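Local atomic coordinates of QdtA (Thermoanaerobacterium thermosaccharolyticum, PDB entry 4ZU5), a protein that belongs to the WxcM-like family of the cupin clan, folds largely as beta strands and has a pocket that holds thymidine. Residues H51-L56 against E118-R123; G65-R70 against F100-G105; V5-F10 against V87-G92. One frame throughout, in Å; residues are numbered along the deposited sequence.

Contact 1: H51-L56 against E118-R123; sequences HSHKKL and ETDYIR. Unlike the reference sequence in segment 51-56: Ser52 (reference Ala).
Where the short, weakly bonded strand 121-122, outermost of its cupin beta sheet within the chain, pairs with strand 47-53, Ser52 and Ile122 form an antiparallel hydrogen-bonded pair, and the neighbouring rings of His51, His53 and Tyr121 gather into an aromatic cluster, of which Tyr121 belongs to the thymidine pocket. Ile122 N donates to Ser52 O at 2.9 Å, and Ser52 N answers to Ile122 O.

Tyr121 meets both histidines. The His53 ring stands T-shaped to it, planes 76° apart: the edge at His53 CE1 faces the tyrosine ring toward its rim, 3.5 Å from Tyr121 CD1. The approach of His51 is oblique, the planes inclined by 32°, with Tyr121 CE2 over the middle of the imidazole face and 3.7 Å from His51 CD2. A bent hydrogen bond of 3.0 Å from His53 ND1 to Asp120 O, arriving from above the carbonyl plane, probably limits the rotation of the His53 ring.

Beyond the rings, Asp120 extends its carboxylate across to the backbone of residues 54-56, because CG lies anti to the backbone N (chi1 -176°). OD1 accepts from two successive amides, both on its syn side but tilted out of the carboxylate plane, Lys54 N at 2.8 Å and Lys55 N at 3.0 Å, while OD2 has weak bonds to Lys55 N and Leu56 N. On the sheet face away from the rings, Ile122 also packs against Phe127 and Tyr128 of helix 125-136. The bent aliphatic chain of Lys54 crosses Ile122 at roughly a right angle, its CD 3.7 Å from Ile122 CG1.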
loop_
_atom_site.group_PDB
_atom_site.type_symbol
_atom_site.label_atom_id
_atom_site.label_comp_id
_atom_site.label_asym_id
_atom_site.label_seq_id
_atom_site.Cartn_x
_atom_site.Cartn_y
_atom_site.Cartn_z
ATOM N N HIS A 51 12.746 -15.840 3.693
ATOM C CA HIS A 51 13.133 -15.231 4.959
ATOM C C HIS A 51 12.037 -15.341 5.991
ATOM O O HIS A 51 10.926 -15.796 5.700
ATOM C CB HIS A 51 13.572 -13.765 4.740
ATOM C CG HIS A 51 12.443 -12.832 4.432
ATOM N ND1 HIS A 51 12.023 -12.569 3.147
ATOM C CD2 HIS A 51 11.607 -12.148 5.248
ATOM C CE1 HIS A 51 10.975 -11.764 3.181
ATOM N NE2 HIS A 51 10.698 -11.504 4.444
ATOM N N SER A 52 12.420 -15.057 7.224
ATOM C CA SER A 52 11.507 -14.924 8.322
ATOM C C SER A 52 11.922 -13.750 9.231
ATOM O O SER A 52 12.877 -13.010 8.939
ATOM C CB SER A 52 11.471 -16.219 9.120
ATOM O OG SER A 52 10.461 -16.178 10.134
ATOM N N HIS A 53 11.191 -13.567 10.329
ATOM C CA HIS A 53 11.546 -12.565 11.338
ATOM C C HIS A 53 11.244 -13.040 12.710
ATOM O O HIS A 53 10.332 -13.845 12.881
ATOM C CB HIS A 53 10.670 -11.341 11.155
ATOM C CG HIS A 53 10.781 -10.751 9.806
ATOM N ND1 HIS A 53 11.741 -9.819 9.496
ATOM C CD2 HIS A 53 10.112 -11.008 8.659
ATOM C CE1 HIS A 53 11.612 -9.464 8.228
ATOM N NE2 HIS A 53 10.629 -10.171 7.698
ATOM N N LYS A 54 11.908 -12.457 13.691
ATOM C CA LYS A 54 11.575 -12.759 15.092
ATOM C C LYS A 54 10.534 -11.812 15.705
ATOM O O LYS A 54 9.785 -12.197 16.598
ATOM C CB LYS A 54 12.814 -12.733 16.001
ATOM C CG LYS A 54 14.019 -13.570 15.569
ATOM C CD LYS A 54 15.062 -12.793 14.736
ATOM C CE LYS A 54 16.236 -12.202 15.522
ATOM N NZ LYS A 54 17.273 -13.238 15.817
ATOM N N LYS A 55 10.506 -10.554 15.295
ATOM C CA LYS A 55 9.690 -9.569 16.034
ATOM C C LYS A 55 8.659 -8.816 15.155
ATOM O O LYS A 55 7.777 -8.144 15.650
ATOM C CB LYS A 55 10.632 -8.548 16.689
ATOM C CG LYS A 55 11.304 -9.123 17.939
ATOM C CD LYS A 55 12.662 -8.534 18.288
ATOM C CE LYS A 55 12.830 -7.113 17.770
ATOM N NZ LYS A 55 13.977 -6.422 18.437
ATOM N N LEU A 56 8.833 -8.874 13.863
ATOM C CA LEU A 56 8.043 -8.138 12.906
ATOM C C LEU A 56 6.679 -8.804 12.652
ATOM O O LEU A 56 6.584 -10.019 12.546
ATOM C CB LEU A 56 8.835 -8.069 11.609
ATOM C CG LEU A 56 8.230 -7.227 10.494
ATOM C CD1 LEU A 56 8.159 -5.769 10.941
ATOM C CD2 LEU A 56 8.990 -7.320 9.187
ATOM N N GLU A 118 17.774 -4.998 9.749
ATOM C CA GLU A 118 18.470 -6.160 9.211
ATOM C C GLU A 118 18.655 -7.236 10.272
ATOM O O GLU A 118 18.462 -8.406 9.979
ATOM C CB GLU A 118 19.823 -5.801 8.566
ATOM C CG GLU A 118 20.511 -6.979 7.867
ATOM C CD GLU A 118 19.633 -7.745 6.864
ATOM O OE1 GLU A 118 18.767 -7.124 6.205
ATOM O OE2 GLU A 118 19.799 -8.983 6.698
ATOM N N THR A 119 18.919 -6.855 11.518
ATOM C CA THR A 119 19.048 -7.857 12.567
ATOM C C THR A 119 17.805 -8.692 12.853
ATOM O O THR A 119 17.865 -9.586 13.682
ATOM C CB THR A 119 19.522 -7.268 13.915
ATOM O OG1 THR A 119 18.436 -6.710 14.670
ATOM C CG2 THR A 119 20.629 -6.222 13.726
ATOM N N ASP A 120 16.650 -8.363 12.277
ATOM C CA ASP A 120 15.464 -9.166 12.552
ATOM C C ASP A 120 15.079 -9.891 11.293
ATOM O O ASP A 120 14.045 -10.531 11.255
ATOM C CB ASP A 120 14.309 -8.269 13.043
ATOM C CG ASP A 120 13.078 -9.058 13.448
ATOM O OD1 ASP A 120 13.231 -10.071 14.173
ATOM O OD2 ASP A 120 11.970 -8.715 12.973
ATOM N N TYR A 121 15.887 -9.745 10.248
ATOM C CA TYR A 121 15.602 -10.378 8.972
ATOM C C TYR A 121 16.367 -11.675 9.036
ATOM O O TYR A 121 17.571 -11.636 8.912
ATOM C CB TYR A 121 16.166 -9.544 7.815
ATOM C CG TYR A 121 15.170 -9.095 6.790
ATOM C CD1 TYR A 121 14.478 -7.889 6.965
ATOM C CD2 TYR A 121 14.927 -9.838 5.637
ATOM C CE1 TYR A 121 13.550 -7.439 6.038
ATOM C CE2 TYR A 121 14.009 -9.392 4.683
ATOM C CZ TYR A 121 13.320 -8.185 4.885
ATOM O OH TYR A 121 12.407 -7.681 3.960
ATOM N N ILE A 122 15.708 -12.793 9.326
ATOM C CA ILE A 122 16.368 -14.088 9.331
ATOM C C ILE A 122 16.458 -14.614 7.906
ATOM O O ILE A 122 15.444 -14.960 7.287
ATOM C CB ILE A 122 15.611 -15.134 10.136
ATOM C CG1 ILE A 122 15.435 -14.691 11.589
ATOM C CG2 ILE A 122 16.367 -16.452 10.082
ATOM C CD1 ILE A 122 14.521 -15.617 12.367
ATOM N N ARG A 123 17.672 -14.684 7.373
ATOM C CA ARG A 123 17.868 -15.179 6.012
ATOM C C ARG A 123 18.500 -16.575 5.967
ATOM O O ARG A 123 18.472 -17.238 4.959
ATOM C CB ARG A 123 18.742 -14.209 5.227
ATOM C CG ARG A 123 17.959 -13.006 4.748
ATOM C CD ARG A 123 18.850 -11.810 4.426
ATOM N NE ARG A 123 18.038 -10.611 4.221
ATOM C CZ ARG A 123 17.108 -10.491 3.273
ATOM N NH1 ARG A 123 16.877 -11.476 2.403
ATOM N NH2 ARG A 123 16.400 -9.376 3.187
#

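Contact 2: G65-R70 against F100-G105; sequences GSVKIR and FDFTEG
Val67 and Phe102 make the buried, tightly fitted part of this contact: Val67 CG2 sits almost exactly above the centre of the Phe102 ring, 3.5 Å from its centroid, in a CH-pi contact. With CG1 wedged between the backbone N and the carbonyl carbon (chi1 57°), CG2 is the branch left to meet the ring.

Phe100, more exposed, is sandwiched on the other side of the sheet. Lys68 CB lies over one face, 3.8 Å from the ring centroid, and the Arg70 guanidinium lies flat on the opposite face, the planes only 7° apart and the centres 4.3 Å from each other. A salt bridge from Arg70 NH1 to Glu98 would help to fix that stack.

The backbone beneath belongs to the antiparallel pairing of strands 67-73 and 96-100 in the cupin sheet. Lys68 and Phe100 form a hydrogen-bonded pair, with Lys68 N 2.9 Å from Phe100 O. Asp101 then takes a positive phi (53°), and the chains meet again at Thr103, whose N reaches Ser66 O at 3.0 Å while its OG1 accepts from Ser66 N at 3.1 Å.

Toward solvent the fit is looser and polar. Lys68 NZ curls over to Asp101 OD2, meeting its anti lone pair at 2.8 Å in a salt bridge, and also donates to a water that in turn donates to Asp101 O.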
loop_
_atom_site.group_PDB
_atom_site.type_symbol
_atom_site.label_atom_id
_atom_site.label_comp_id
_atom_site.label_asym_id
_atom_site.label_seq_id
_atom_site.Cartn_x
_atom_site.Cartn_y
_atom_site.Cartn_z
ATOM N N GLY A 65 -3.849 -8.745 -9.985
ATOM C CA GLY A 65 -3.382 -10.063 -10.400
ATOM C C GLY A 65 -3.435 -11.070 -9.267
ATOM O O GLY A 65 -4.349 -11.042 -8.444
ATOM N N SER A 66 -2.458 -11.967 -9.282
ATOM C CA SER A 66 -2.368 -13.049 -8.334
ATOM C C SER A 66 -0.926 -13.438 -8.075
ATOM O O SER A 66 -0.033 -13.223 -8.917
ATOM C CB SER A 66 -3.175 -14.231 -8.905
ATOM O OG SER A 66 -2.368 -15.382 -8.819
ATOM N N VAL A 67 -0.672 -13.971 -6.867
ATOM C CA VAL A 67 0.628 -14.383 -6.412
ATOM C C VAL A 67 0.399 -15.441 -5.326
ATOM O O VAL A 67 -0.589 -15.398 -4.587
ATOM C CB VAL A 67 1.496 -13.230 -5.841
ATOM C CG1 VAL A 67 0.771 -12.533 -4.682
ATOM C CG2 VAL A 67 2.861 -13.708 -5.388
ATOM N N LYS A 68 1.327 -16.373 -5.265
ATOM C CA LYS A 68 1.281 -17.478 -4.326
ATOM C C LYS A 68 2.318 -17.320 -3.240
ATOM O O LYS A 68 3.518 -17.040 -3.477
ATOM C CB LYS A 68 1.465 -18.806 -5.107
ATOM C CG LYS A 68 0.220 -19.254 -5.866
ATOM C CD LYS A 68 0.481 -20.547 -6.626
ATOM C CE LYS A 68 -0.620 -20.831 -7.618
ATOM N NZ LYS A 68 -0.434 -19.963 -8.801
ATOM N N ILE A 69 1.862 -17.499 -1.995
ATOM C CA ILE A 69 2.731 -17.340 -0.865
ATOM C C ILE A 69 2.902 -18.709 -0.246
ATOM O O ILE A 69 1.917 -19.329 0.172
ATOM C CB ILE A 69 2.143 -16.452 0.258
ATOM C CG1 ILE A 69 1.534 -15.169 -0.265
ATOM C CG2 ILE A 69 3.202 -16.215 1.311
ATOM C CD1 ILE A 69 2.415 -14.390 -1.207
ATOM N N ARG A 70 4.141 -19.171 -0.221
ATOM C CA ARG A 70 4.467 -20.432 0.459
ATOM C C ARG A 70 4.884 -20.085 1.875
ATOM O O ARG A 70 5.871 -19.402 2.082
ATOM C CB ARG A 70 5.592 -21.173 -0.282
ATOM C CG ARG A 70 6.204 -22.372 0.440
ATOM C CD ARG A 70 7.321 -23.075 -0.375
ATOM N NE ARG A 70 6.872 -23.510 -1.697
ATOM C CZ ARG A 70 7.219 -22.952 -2.853
ATOM N NH1 ARG A 70 8.042 -21.919 -2.916
ATOM N NH2 ARG A 70 6.687 -23.395 -3.964
ATOM N N PHE A 100 5.741 -16.663 -5.190
ATOM C CA PHE A 100 5.962 -17.191 -6.547
ATOM C C PHE A 100 4.705 -17.159 -7.398
ATOM O O PHE A 100 3.614 -16.831 -6.910
ATOM C CB PHE A 100 6.599 -18.591 -6.437
ATOM C CG PHE A 100 5.649 -19.646 -5.946
ATOM C CD1 PHE A 100 4.935 -20.431 -6.843
ATOM C CD2 PHE A 100 5.442 -19.831 -4.597
ATOM C CE1 PHE A 100 4.051 -21.410 -6.414
ATOM C CE2 PHE A 100 4.557 -20.802 -4.154
ATOM C CZ PHE A 100 3.834 -21.562 -5.058
ATOM N N ASP A 101 4.831 -17.470 -8.693
ATOM C CA ASP A 101 3.720 -17.335 -9.608
ATOM C C ASP A 101 3.085 -15.954 -9.585
ATOM O O ASP A 101 1.860 -15.818 -9.539
ATOM C CB ASP A 101 2.619 -18.354 -9.324
ATOM C CG ASP A 101 2.970 -19.790 -9.835
ATOM O OD1 ASP A 101 4.089 -20.061 -10.300
ATOM O OD2 ASP A 101 2.121 -20.661 -9.620
ATOM N N PHE A 102 3.926 -14.927 -9.585
ATOM C CA PHE A 102 3.417 -13.593 -9.793
ATOM C C PHE A 102 2.867 -13.507 -11.217
ATOM O O PHE A 102 3.606 -13.773 -12.156
ATOM C CB PHE A 102 4.575 -12.611 -9.650
ATOM C CG PHE A 102 5.049 -12.389 -8.257
ATOM C CD1 PHE A 102 5.956 -13.240 -7.659
ATOM C CD2 PHE A 102 4.664 -11.230 -7.560
ATOM C CE1 PHE A 102 6.461 -12.974 -6.385
ATOM C CE2 PHE A 102 5.137 -10.972 -6.282
ATOM C CZ PHE A 102 6.053 -11.839 -5.692
ATOM N N THR A 103 1.596 -13.170 -11.379
ATOM C CA THR A 103 1.055 -12.904 -12.699
ATOM C C THR A 103 1.525 -11.580 -13.301
ATOM O O THR A 103 2.166 -10.747 -12.635
ATOM C CB THR A 103 -0.470 -12.957 -12.707
ATOM O OG1 THR A 103 -1.025 -11.859 -11.975
ATOM C CG2 THR A 103 -0.961 -14.261 -12.132
ATOM N N GLU A 104 1.264 -11.417 -14.597
ATOM C CA GLU A 104 1.664 -10.212 -15.326
ATOM C C GLU A 104 0.810 -9.094 -14.763
ATOM O O GLU A 104 -0.393 -9.266 -14.621
ATOM C CB GLU A 104 1.400 -10.369 -16.837
ATOM C CG GLU A 104 1.528 -9.105 -17.693
ATOM C CD GLU A 104 2.962 -8.630 -17.833
ATOM O OE1 GLU A 104 3.925 -9.363 -17.545
ATOM O OE2 GLU A 104 3.149 -7.493 -18.276
ATOM N N GLY A 105 1.443 -7.993 -14.360
ATOM C CA GLY A 105 0.722 -6.865 -13.747
ATOM C C GLY A 105 0.554 -7.008 -12.228
ATOM O O GLY A 105 -0.013 -6.137 -11.591
HETATM O O HOH W 1 -0.435 -16.862 -9.049
#

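Contact 3: V5-F10 against V87-G92; sequences VALIKF and VGLYIG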
loop_
_atom_site.group_PDB
_atom_site.type_symbol
_atom_site.label_atom_id
_atom_site.label_comp_id
_atom_site.label_asym_id
_atom_site.label_seq_id
_atom_site.Cartn_x
_atom_site.Cartn_y
_atom_site.Cartn_z
ATOM N N VAL A 5 -0.409 -17.095 11.464
ATOM C CA VAL A 5 -0.875 -16.665 10.160
ATOM C C VAL A 5 -2.379 -16.508 10.160
ATOM O O VAL A 5 -3.058 -17.311 10.789
ATOM C CB VAL A 5 -0.437 -17.707 9.099
ATOM C CG1 VAL A 5 -0.997 -17.371 7.729
ATOM C CG2 VAL A 5 1.071 -17.720 9.017
ATOM N N ALA A 6 -2.924 -15.543 9.412
ATOM C CA ALA A 6 -4.368 -15.412 9.257
ATOM C C ALA A 6 -4.662 -14.688 7.969
ATOM O O ALA A 6 -3.863 -13.892 7.497
ATOM C CB ALA A 6 -5.034 -14.640 10.377
ATOM N N LEU A 7 -5.867 -14.949 7.506
ATOM C CA LEU A 7 -6.510 -14.139 6.492
ATOM C C LEU A 7 -7.396 -13.117 7.133
ATOM O O LEU A 7 -8.366 -13.427 7.856
ATOM C CB LEU A 7 -7.287 -15.027 5.537
ATOM C CG LEU A 7 -6.364 -15.858 4.669
ATOM C CD1 LEU A 7 -7.233 -16.929 4.020
ATOM C CD2 LEU A 7 -5.631 -15.071 3.606
ATOM N N ILE A 8 -7.172 -11.878 6.746
ATOM C CA ILE A 8 -7.916 -10.772 7.267
ATOM C C ILE A 8 -8.750 -10.129 6.166
ATOM O O ILE A 8 -8.264 -9.935 5.054
ATOM C CB ILE A 8 -6.961 -9.718 7.800
ATOM C CG1 ILE A 8 -6.313 -10.175 9.098
ATOM C CG2 ILE A 8 -7.745 -8.456 8.142
ATOM C CD1 ILE A 8 -5.272 -9.113 9.478
ATOM N N LYS A 9 -9.996 -9.836 6.466
ATOM C CA LYS A 9 -10.892 -9.310 5.455
ATOM C C LYS A 9 -11.080 -7.840 5.705
ATOM O O LYS A 9 -11.351 -7.398 6.805
ATOM C CB LYS A 9 -12.243 -10.066 5.454
ATOM C CG LYS A 9 -13.274 -9.567 4.438
ATOM C CD LYS A 9 -12.918 -10.147 3.078
ATOM C CE LYS A 9 -13.979 -9.875 2.037
ATOM N NZ LYS A 9 -13.994 -8.431 1.771
ATOM N N PHE A 10 -10.900 -7.059 4.655
ATOM C CA PHE A 10 -11.078 -5.626 4.691
ATOM C C PHE A 10 -12.402 -5.242 4.021
ATOM O O PHE A 10 -12.989 -6.049 3.313
ATOM C CB PHE A 10 -9.882 -4.970 3.972
ATOM C CG PHE A 10 -8.559 -5.317 4.581
ATOM C CD1 PHE A 10 -7.539 -5.853 3.810
ATOM C CD2 PHE A 10 -8.333 -5.129 5.918
ATOM C CE1 PHE A 10 -6.306 -6.172 4.367
ATOM C CE2 PHE A 10 -7.122 -5.470 6.504
ATOM C CZ PHE A 10 -6.106 -5.992 5.733
ATOM N N VAL A 87 -8.513 -8.731 0.817
ATOM C CA VAL A 87 -8.052 -9.791 1.735
ATOM C C VAL A 87 -6.554 -9.648 1.998
ATOM O O VAL A 87 -5.737 -9.579 1.075
ATOM C CB VAL A 87 -8.338 -11.187 1.172
ATOM C CG1 VAL A 87 -7.681 -12.293 1.979
ATOM C CG2 VAL A 87 -9.846 -11.397 1.099
ATOM N N GLY A 88 -6.184 -9.583 3.273
ATOM C CA GLY A 88 -4.779 -9.530 3.653
ATOM C C GLY A 88 -4.329 -10.816 4.324
ATOM O O GLY A 88 -5.125 -11.465 5.039
ATOM N N LEU A 89 -3.049 -11.114 4.163
ATOM C CA LEU A 89 -2.428 -12.270 4.814
ATOM C C LEU A 89 -1.535 -11.729 5.908
ATOM O O LEU A 89 -0.463 -11.168 5.664
ATOM C CB LEU A 89 -1.662 -13.130 3.806
ATOM C CG LEU A 89 -0.931 -14.352 4.372
ATOM C CD1 LEU A 89 -1.971 -15.359 4.778
ATOM C CD2 LEU A 89 -0.037 -14.908 3.285
ATOM N N TYR A 90 -1.977 -11.949 7.135
ATOM C CA TYR A 90 -1.176 -11.617 8.309
ATOM C C TYR A 90 -0.186 -12.707 8.553
ATOM O O TYR A 90 -0.532 -13.898 8.600
ATOM C CB TYR A 90 -2.066 -11.547 9.545
ATOM C CG TYR A 90 -1.318 -11.492 10.866
ATOM C CD1 TYR A 90 -0.591 -10.381 11.244
ATOM C CD2 TYR A 90 -1.255 -12.591 11.688
ATOM C CE1 TYR A 90 0.189 -10.400 12.400
ATOM C CE2 TYR A 90 -0.504 -12.605 12.847
ATOM C CZ TYR A 90 0.199 -11.490 13.225
ATOM O OH TYR A 90 0.933 -11.559 14.420
ATOM N N ILE A 91 1.048 -12.286 8.762
ATOM C CA ILE A 91 2.119 -13.212 9.075
ATOM C C ILE A 91 2.877 -12.704 10.266
ATOM O O ILE A 91 3.540 -11.701 10.197
ATOM C CB ILE A 91 3.127 -13.398 7.912
ATOM C CG1 ILE A 91 2.403 -13.856 6.657
ATOM C CG2 ILE A 91 4.210 -14.407 8.296
ATOM C CD1 ILE A 91 3.259 -13.835 5.402
ATOM N N GLY A 92 2.827 -13.469 11.339
ATOM C CA GLY A 92 3.558 -13.186 12.532
ATOM C C GLY A 92 4.973 -13.733 12.591
ATOM O O GLY A 92 5.530 -14.084 11.576
#
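Ala6 and Tyr90 face each other as a hydrogen-bonded pair of the antiparallel ladder between strands 5-9 and 87-91, whose N-to-C directions make 154°. Ile8 and Gly88 form the next such pair, with a nearly straight bond (174°) of 2.7 Å from Ile8 N to Gly88 O.

The Tyr90 side chain can be followed outward from this ladder. Its CB rests 3.6 Å from Ala6 O and 4.0 Å from Ile8 CD1, so the start of the side chain is flanked by the partner strand. CG is anti to the backbone N (chi1 168°), which carries the ring along its own strand toward Gly92. CD2 turns an edge of the ring to the neighbouring backbone, 4.1 Å from Ala6 N, while Gly92 N lies 3.7 Å above the ring plane, toward the rim of one face. At the tip, OH is hydrogen-bonded to His57 ND1.

On this same side of the sheet Gly88 has no side chain, and the Phe10 ring occupies the place where one would lie, its CE1 3.6 Å from Gly88 N. Phe10 also packs on Tyr38 of the second subunit.

The other face carries Val5, Leu7, Lys9, Val87 and Leu89. Leu7 CD2 touches Val87 CG1 at 3.8 Å, and further along Val5 CG1 meets Leu89 CD1 at 3.7 Å. Val5 packs on Leu71 and Leu89 on Ile69 of strand 67-73, in the facing sheet. Strand 5-9, the outermost of its sheet within this chain, is thus joined by main-chain bonds to strand 87-91, and through Val5 to the opposite layer, as part of the two facing antiparallel sheets of the cupin jelly roll.

Overall arrangement
Contacts 1 and 2 both lie on the sheet that contains strands 47-53, 67-73 and 96-100, whereas contact 3 belongs to the facing sheet. Contacts 2 and 3 touch across the interior of the sandwich, where Ile69 CG1 packs 3.9 Å from Leu89 CD2; their centres are about 16 Å apart. Contact 1 touches neither, its centre about 23 Å from that of contact 2 and about 19 Å from that of contact 3. It is the one at the ligand: the Tyr121 side chain comes within about 3 Å of a bound thymidine, in a pocket shared with Arg35 and Tyr116, whereas the side chains of Phe10 and Phe102 stay about 10 and 12 Å from one.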